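Local atomic coordinates of PhnB-like domain-containing protein (Pseudomonas aeruginosa, PDB entry 1U69), a protein that is of unknown function but, as a PhnB-like member of the glyoxalase superfamily, may take part in drug resistance. Residues R139-A143 with I155-K160; T121-L125 with I150-E156. All coordinates share one frame; numbering follows the deposited sequence.

Interaction 1: residues R139-A143 with I155-K160; sequences RAFEA and IEKAFK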
ATOM      1  N   ARG A 139      22.917  11.375 -14.391  1.00 15.68           N
ATOM      2  CA  ARG A 139      23.222  10.569 -15.577  1.00 15.70           C
ATOM      3  C   ARG A 139      22.042   9.688 -15.950  1.00 15.39           C
ATOM      4  O   ARG A 139      21.714   9.570 -17.119  1.00 15.78           O
ATOM      5  CB  ARG A 139      24.463   9.699 -15.373  1.00 16.43           C
ATOM      6  CG  ARG A 139      25.767  10.439 -15.422  1.00 17.84           C
ATOM      7  CD  ARG A 139      26.984   9.507 -15.490  1.00 19.74           C
ATOM      8  NE  ARG A 139      27.085   8.635 -14.319  1.00 20.97           N
ATOM      9  CZ  ARG A 139      27.726   8.944 -13.190  1.00 21.94           C
ATOM     10  NH1 ARG A 139      28.336  10.118 -13.035  1.00 21.23           N
ATOM     11  NH2 ARG A 139      27.745   8.069 -12.196  1.00 22.47           N
ATOM     12  N   ALA A 140      21.403   9.081 -14.953  1.00 14.78           N
ATOM     13  CA  ALA A 140      20.241   8.235 -15.178  1.00 14.51           C
ATOM     14  C   ALA A 140      19.091   9.048 -15.755  1.00 13.47           C
ATOM     15  O   ALA A 140      18.434   8.616 -16.697  1.00 12.92           O
ATOM     16  CB  ALA A 140      19.827   7.565 -13.879  1.00 14.51           C
ATOM     17  N   PHE A 141      18.859  10.229 -15.180  1.00 13.48           N
ATOM     18  CA  PHE A 141      17.814  11.144 -15.636  1.00 13.04           C
ATOM     19  C   PHE A 141      18.025  11.545 -17.083  1.00 12.90           C
ATOM     20  O   PHE A 141      17.090  11.501 -17.887  1.00 12.72           O
ATOM     21  CB  PHE A 141      17.761  12.396 -14.756  1.00 13.24           C
ATOM     22  CG  PHE A 141      16.453  13.153 -14.850  1.00 12.33           C
ATOM     23  CD1 PHE A 141      15.409  12.857 -13.996  1.00 13.55           C
ATOM     24  CD2 PHE A 141      16.278  14.154 -15.790  1.00 12.50           C
ATOM     25  CE1 PHE A 141      14.206  13.549 -14.079  1.00 12.97           C
ATOM     26  CE2 PHE A 141      15.085  14.853 -15.877  1.00 12.29           C
ATOM     27  CZ  PHE A 141      14.053  14.550 -15.019  1.00 13.09           C
ATOM     28  N   GLU A 142      19.254  11.932 -17.412  1.00 13.05           N
ATOM     29  CA  GLU A 142      19.603  12.302 -18.776  1.00 13.02           C
ATOM     30  C   GLU A 142      19.453  11.125 -19.747  1.00 13.26           C
ATOM     31  O   GLU A 142      19.030  11.326 -20.876  1.00 13.97           O
ATOM     32  CB  GLU A 142      21.024  12.873 -18.825  1.00 13.60           C
ATOM     33  CG  GLU A 142      21.165  14.215 -18.111  1.00 13.36           C
ATOM     34  CD  GLU A 142      20.120  15.227 -18.544  1.00 14.27           C
ATOM     35  OE1 GLU A 142      19.990  15.414 -19.774  1.00 13.41           O
ATOM     36  OE2 GLU A 142      19.430  15.841 -17.679  1.00 12.20           O
ATOM     37  N   ALA A 143      19.745   9.905 -19.302  1.00 13.86           N
ATOM     38  CA  ALA A 143      19.576   8.730 -20.166  1.00 13.68           C
ATOM     39  C   ALA A 143      18.082   8.418 -20.411  1.00 13.83           C
ATOM     40  O   ALA A 143      17.667   8.102 -21.531  1.00 13.59           O
ATOM     41  CB  ALA A 143      20.288   7.534 -19.571  1.00 13.85           C
ATOM     42  N   ILE A 155      19.804   2.318 -18.542  1.00 18.94           N
ATOM     43  CA  ILE A 155      19.727   3.134 -17.342  1.00 19.15           C
ATOM     44  C   ILE A 155      20.841   2.749 -16.367  1.00 19.66           C
ATOM     45  O   ILE A 155      21.497   3.616 -15.788  1.00 19.54           O
ATOM     46  CB  ILE A 155      18.330   3.003 -16.674  1.00 18.95           C
ATOM     47  CG1 ILE A 155      17.247   3.627 -17.570  1.00 17.75           C
ATOM     48  CG2 ILE A 155      18.326   3.656 -15.290  1.00 18.01           C
ATOM     49  CD1 ILE A 155      17.451   5.117 -17.880  1.00 17.92           C
ATOM     50  N   GLU A 156      21.067   1.451 -16.217  1.00 20.31           N
ATOM     51  CA  GLU A 156      22.047   0.951 -15.266  1.00 21.28           C
ATOM     52  C   GLU A 156      23.465   1.356 -15.672  1.00 21.81           C
ATOM     53  O   GLU A 156      24.285   1.671 -14.817  1.00 21.60           O
ATOM     54  CB  GLU A 156      21.933  -0.572 -15.146  1.00 21.47           C
ATOM     55  CG  GLU A 156      20.667  -1.013 -14.417  1.00 23.08           C
ATOM     56  CD  GLU A 156      20.457  -2.517 -14.409  1.00 24.98           C
ATOM     57  OE1 GLU A 156      20.651  -3.175 -15.456  1.00 26.59           O
ATOM     58  OE2 GLU A 156      20.087  -3.047 -13.342  1.00 26.86           O
ATOM     59  N   LYS A 157      23.723   1.384 -16.978  1.00 22.70           N
ATOM     60  CA  LYS A 157      25.036   1.739 -17.524  1.00 23.28           C
ATOM     61  C   LYS A 157      25.301   3.231 -17.318  1.00 23.44           C
ATOM     62  O   LYS A 157      26.398   3.634 -16.940  1.00 23.08           O
ATOM     63  CB  LYS A 157      25.103   1.403 -19.020  1.00 23.91           C
ATOM     64  CG  LYS A 157      24.943  -0.084 -19.360  1.00 25.46           C
ATOM     65  CD  LYS A 157      25.178  -0.366 -20.870  1.00 28.21           C
ATOM     66  CE  LYS A 157      23.940  -0.950 -21.599  1.00 29.07           C
ATOM     67  NZ  LYS A 157      23.434  -0.063 -22.704  1.00 28.66           N
ATOM     68  N   ALA A 158      24.285   4.051 -17.566  1.00 22.81           N
ATOM     69  CA  ALA A 158      24.403   5.491 -17.373  1.00 23.43           C
ATOM     70  C   ALA A 158      24.630   5.815 -15.898  1.00 23.90           C
ATOM     71  O   ALA A 158      25.484   6.632 -15.564  1.00 23.95           O
ATOM     72  CB  ALA A 158      23.163   6.201 -17.888  1.00 23.12           C
ATOM     73  N   PHE A 159      23.883   5.146 -15.024  1.00 24.76           N
ATOM     74  CA  PHE A 159      23.994   5.353 -13.587  1.00 25.32           C
ATOM     75  C   PHE A 159      25.393   5.008 -13.083  1.00 26.24           C
ATOM     76  O   PHE A 159      25.964   5.736 -12.274  1.00 26.13           O
ATOM     77  CB  PHE A 159      22.963   4.509 -12.837  1.00 25.38           C
ATOM     78  CG  PHE A 159      22.928   4.783 -11.369  1.00 24.82           C
ATOM     79  CD1 PHE A 159      22.315   5.932 -10.885  1.00 24.64           C
ATOM     80  CD2 PHE A 159      23.548   3.920 -10.469  1.00 25.99           C
ATOM     81  CE1 PHE A 159      22.286   6.209  -9.529  1.00 24.06           C
ATOM     82  CE2 PHE A 159      23.527   4.191  -9.109  1.00 25.72           C
ATOM     83  CZ  PHE A 159      22.892   5.338  -8.637  1.00 25.88           C
ATOM     84  N   LYS A 160      25.922   3.893 -13.575  1.00 27.17           N
ATOM     85  CA  LYS A 160      27.250   3.424 -13.205  1.00 28.30           C
ATOM     86  C   LYS A 160      28.305   4.392 -13.730  1.00 28.72           C
ATOM     87  O   LYS A 160      29.296   4.654 -13.044  1.00 29.44           O
ATOM     88  CB  LYS A 160      27.485   2.020 -13.765  1.00 28.44           C
ATOM     89  CG  LYS A 160      28.797   1.377 -13.331  1.00 30.00           C
ATOM     90  CD  LYS A 160      28.751  -0.137 -13.479  1.00 31.90           C
ATOM     91  CE  LYS A 160      28.019  -0.788 -12.309  1.00 32.79           C
ATOM     92  NZ  LYS A 160      27.906  -2.272 -12.458  1.00 33.78           N
TER
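Ala143 and Ala158 meet methyl to methyl, CB to CB 3.6 Å, where two helices of the C-terminal part pack as a roughly antiparallel, obliquely crossed pair. The segment axes cross at 142° and approach to 8.1 Å, a close spacing that suits the small alanines on the facing surfaces. Ala140 lies deeper: its CB stands 4.2 Å from Phe159 CD1, at the edge of the ring, while Ile155 CD1 comes within 3.8 Å of Ala140 O. The same Ile155 CD1 also touches Ala143 CB. Leu125 and Ala128 of helix 123-129 border this buried side, touching Ile155 and both Ala140 and Phe159, respectively.

The solvent side is polar, and in contrast with the methyl packing little crosses it apart from the hydrogen bonds of one long side chain. Arg139, exposed, extends across to the last turn of helix 152-159. A bend at chi3 (-61°) turns its guanidinium so that two successive carbonyl oxygens meet it at the edge. The positive group faces the end of a helix where backbone carbonyls gather, a placement likely to be electrostatically favourable. Arg139 NE donates to Ala158 O at 2.9 Å, almost in line with the carbonyl bond, whereas Arg139 NH2 reaches Phe159 O at 2.9 Å with a straighter N-H...O angle of 164° but from above that carbonyl's plane.

Interaction 2: residues T121-L125 with I150-E156; sequences TPRVL and IDIATIE
The puckered ring of Pro122 leads with its CB-CG-CD edge into the angle between Ile150 and Ile152: Pro122 CG lies 3.6 Å from Ile150 CG2 and 3.5 Å from Ile152 CG1. The flat groups proper are carboxylates. That of Glu156 only skirts Val124, and it is the aliphatic Glu156 CG that packs, 3.6 Å from Val124 CG1. Asp151, whose side chain takes no part across the contact, is the N-cap residue of helix 152-159; its OD2 accepts the capping bond from Thr154 N on one face of the carboxylate plane and a bond from Thr154 OG1 on the other.

Leucine and isoleucine fill the buried end. Leu125, its CG trans to the backbone N (chi1 178°), spreads its methyls between two partners, CD2 to Ile150 CD1 at 3.8 Å and CD1 to Ile155 CD1 at 3.9 Å. Proline suits position 122, where strand gives way to helix: its ring restricts phi near the observed -54° and fills the contact.

Strand 117-122 closes a beta-alpha-beta-beta-beta unit of the glyoxalase type. Gln87 of its helix 87-99 hydrogen-bonds to Ile150 O and Ile152 N, Thr90 touches Pro122 and Ile152, and Met144 of helix 134-144 covers Leu125, Ile150 and Ile155.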
ATOM      1  N   THR A 121       7.356   2.208 -15.242  1.00  9.87           N
ATOM      2  CA  THR A 121       8.575   2.762 -14.654  1.00 10.79           C
ATOM      3  C   THR A 121       9.339   1.701 -13.871  1.00 11.31           C
ATOM      4  O   THR A 121       8.971   1.360 -12.755  1.00 11.37           O
ATOM      5  CB  THR A 121       8.205   3.919 -13.705  1.00 10.95           C
ATOM      6  OG1 THR A 121       7.421   4.887 -14.409  1.00 10.55           O
ATOM      7  CG2 THR A 121       9.442   4.683 -13.230  1.00 10.34           C
ATOM      8  N   PRO A 122      10.408   1.167 -14.445  1.00 11.65           N
ATOM      9  CA  PRO A 122      11.219   0.189 -13.715  1.00 11.59           C
ATOM     10  C   PRO A 122      11.671   0.720 -12.353  1.00 11.99           C
ATOM     11  O   PRO A 122      12.072   1.875 -12.259  1.00 11.73           O
ATOM     12  CB  PRO A 122      12.403  -0.026 -14.657  1.00 11.43           C
ATOM     13  CG  PRO A 122      11.846   0.241 -15.991  1.00 11.63           C
ATOM     14  CD  PRO A 122      10.910   1.400 -15.808  1.00 11.55           C
ATOM     15  N   ARG A 123      11.581  -0.092 -11.297  1.00 12.55           N
ATOM     16  CA  ARG A 123      12.053   0.347  -9.986  1.00 13.80           C
ATOM     17  C   ARG A 123      13.528   0.792 -10.049  1.00 14.58           C
ATOM     18  O   ARG A 123      13.942   1.680  -9.311  1.00 15.60           O
ATOM     19  CB  ARG A 123      11.886  -0.764  -8.942  1.00 14.21           C
ATOM     20  CG  ARG A 123      10.467  -0.911  -8.433  1.00 14.15           C
ATOM     21  CD  ARG A 123      10.356  -1.490  -6.999  1.00 16.10           C
ATOM     22  NE  ARG A 123       8.961  -1.640  -6.560  1.00 16.60           N
ATOM     23  CZ  ARG A 123       8.144  -2.586  -7.000  1.00 14.42           C
ATOM     24  NH1 ARG A 123       8.564  -3.470  -7.897  1.00 16.45           N
ATOM     25  NH2 ARG A 123       6.897  -2.650  -6.565  1.00 13.94           N
ATOM     26  N   VAL A 124      14.294   0.161 -10.930  1.00 15.90           N
ATOM     27  CA  VAL A 124      15.703   0.520 -11.170  1.00 16.65           C
ATOM     28  C   VAL A 124      15.853   2.015 -11.521  1.00 16.38           C
ATOM     29  O   VAL A 124      16.772   2.696 -11.042  1.00 16.31           O
ATOM     30  CB  VAL A 124      16.314  -0.375 -12.303  1.00 17.06           C
ATOM     31  CG1 VAL A 124      17.665   0.175 -12.795  1.00 18.52           C
ATOM     32  CG2 VAL A 124      16.463  -1.808 -11.834  1.00 18.66           C
ATOM     33  N   LEU A 125      14.941   2.525 -12.346  1.00 16.16           N
ATOM     34  CA  LEU A 125      14.952   3.924 -12.757  1.00 16.01           C
ATOM     35  C   LEU A 125      14.593   4.865 -11.612  1.00 16.49           C
ATOM     36  O   LEU A 125      15.271   5.863 -11.383  1.00 15.68           O
ATOM     37  CB  LEU A 125      13.987   4.132 -13.930  1.00 15.98           C
ATOM     38  CG  LEU A 125      13.838   5.552 -14.477  1.00 15.45           C
ATOM     39  CD1 LEU A 125      15.198   6.120 -14.874  1.00 15.62           C
ATOM     40  CD2 LEU A 125      12.871   5.538 -15.642  1.00 15.54           C
ATOM     41  N   ILE A 150      11.152   2.235 -21.400  1.00 14.35           N
ATOM     42  CA  ILE A 150      12.409   2.272 -20.648  1.00 13.94           C
ATOM     43  C   ILE A 150      13.209   1.005 -20.879  1.00 15.07           C
ATOM     44  O   ILE A 150      12.686  -0.091 -20.673  1.00 15.00           O
ATOM     45  CB  ILE A 150      12.164   2.435 -19.139  1.00 13.68           C
ATOM     46  CG1 ILE A 150      11.436   3.754 -18.832  1.00 12.27           C
ATOM     47  CG2 ILE A 150      13.490   2.360 -18.360  1.00 12.02           C
ATOM     48  CD1 ILE A 150      12.148   5.010 -19.319  1.00 11.91           C
ATOM     49  N   ASP A 151      14.472   1.171 -21.287  1.00 15.86           N
ATOM     50  CA  ASP A 151      15.425   0.061 -21.352  1.00 16.75           C
ATOM     51  C   ASP A 151      16.296   0.074 -20.103  1.00 16.46           C
ATOM     52  O   ASP A 151      17.122   0.963 -19.906  1.00 16.28           O
ATOM     53  CB  ASP A 151      16.297   0.137 -22.599  1.00 17.44           C
ATOM     54  CG  ASP A 151      17.231  -1.047 -22.708  1.00 19.98           C
ATOM     55  OD1 ASP A 151      16.771  -2.131 -23.136  1.00 23.45           O
ATOM     56  OD2 ASP A 151      18.416  -1.000 -22.318  1.00 23.04           O
ATOM     57  N   ILE A 152      16.069  -0.909 -19.245  1.00 16.55           N
ATOM     58  CA  ILE A 152      16.666  -0.957 -17.916  1.00 17.22           C
ATOM     59  C   ILE A 152      18.195  -1.055 -17.945  1.00 18.13           C
ATOM     60  O   ILE A 152      18.879  -0.405 -17.157  1.00 18.37           O
ATOM     61  CB  ILE A 152      16.069  -2.129 -17.108  1.00 17.30           C
ATOM     62  CG1 ILE A 152      14.587  -1.855 -16.803  1.00 17.21           C
ATOM     63  CG2 ILE A 152      16.844  -2.337 -15.798  1.00 16.79           C
ATOM     64  CD1 ILE A 152      13.798  -3.047 -16.284  1.00 18.20           C
ATOM     65  N   ALA A 153      18.722  -1.864 -18.849  1.00 19.11           N
ATOM     66  CA  ALA A 153      20.170  -2.055 -18.954  1.00 19.96           C
ATOM     67  C   ALA A 153      20.898  -0.746 -19.267  1.00 20.33           C
ATOM     68  O   ALA A 153      21.980  -0.488 -18.738  1.00 21.05           O
ATOM     69  CB  ALA A 153      20.491  -3.117 -20.003  1.00 20.22           C
ATOM     70  N   THR A 154      20.290   0.089 -20.104  1.00 20.25           N
ATOM     71  CA  THR A 154      20.889   1.362 -20.491  1.00 20.05           C
ATOM     72  C   THR A 154      20.890   2.325 -19.312  1.00 20.10           C
ATOM     73  O   THR A 154      21.845   3.073 -19.109  1.00 19.81           O
ATOM     74  CB  THR A 154      20.115   1.977 -21.671  1.00 20.29           C
ATOM     75  OG1 THR A 154      20.229   1.138 -22.831  1.00 21.42           O
ATOM     76  CG2 THR A 154      20.724   3.306 -22.096  1.00 20.01           C
ATOM     77  N   ILE A 155      19.804   2.318 -18.542  1.00 18.94           N
ATOM     78  CA  ILE A 155      19.727   3.134 -17.342  1.00 19.15           C
ATOM     79  C   ILE A 155      20.841   2.749 -16.367  1.00 19.66           C
ATOM     80  O   ILE A 155      21.497   3.616 -15.788  1.00 19.54           O
ATOM     81  CB  ILE A 155      18.330   3.003 -16.674  1.00 18.95           C
ATOM     82  CG1 ILE A 155      17.247   3.627 -17.570  1.00 17.75           C
ATOM     83  CG2 ILE A 155      18.326   3.656 -15.290  1.00 18.01           C
ATOM     84  CD1 ILE A 155      17.451   5.117 -17.880  1.00 17.92           C
ATOM     85  N   GLU A 156      21.067   1.451 -16.217  1.00 20.31           N
ATOM     86  CA  GLU A 156      22.047   0.951 -15.266  1.00 21.28           C
ATOM     87  C   GLU A 156      23.465   1.356 -15.672  1.00 21.81           C
ATOM     88  O   GLU A 156      24.285   1.671 -14.817  1.00 21.60           O
ATOM     89  CB  GLU A 156      21.933  -0.572 -15.146  1.00 21.47           C
ATOM     90  CG  GLU A 156      20.667  -1.013 -14.417  1.00 23.08           C
ATOM     91  CD  GLU A 156      20.457  -2.517 -14.409  1.00 24.98           C
ATOM     92  OE1 GLU A 156      20.651  -3.175 -15.456  1.00 26.59           O
ATOM     93  OE2 GLU A 156      20.087  -3.047 -13.342  1.00 26.86           O
TER

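Both interactions use helix 152-159, and Ile155 belongs to each, packing against helix 134-144 in interaction 1 and against the start of helix 123-129 in interaction 2. The C-terminal helix thus rests on the two helices that precede it. Interaction 2 lies nearer the centre of the chain, has the larger share of buried residues and joins the helix to the end of the second beta-alpha-beta-beta-beta unit through branched aliphatic side chains and a proline. Interaction 1, farther out, combines alanine methyls with arginine-to-carbonyl hydrogen bonds on its exposed flank. The contacts across interaction 2 are essentially apolar, even Glu156 packing through its CG.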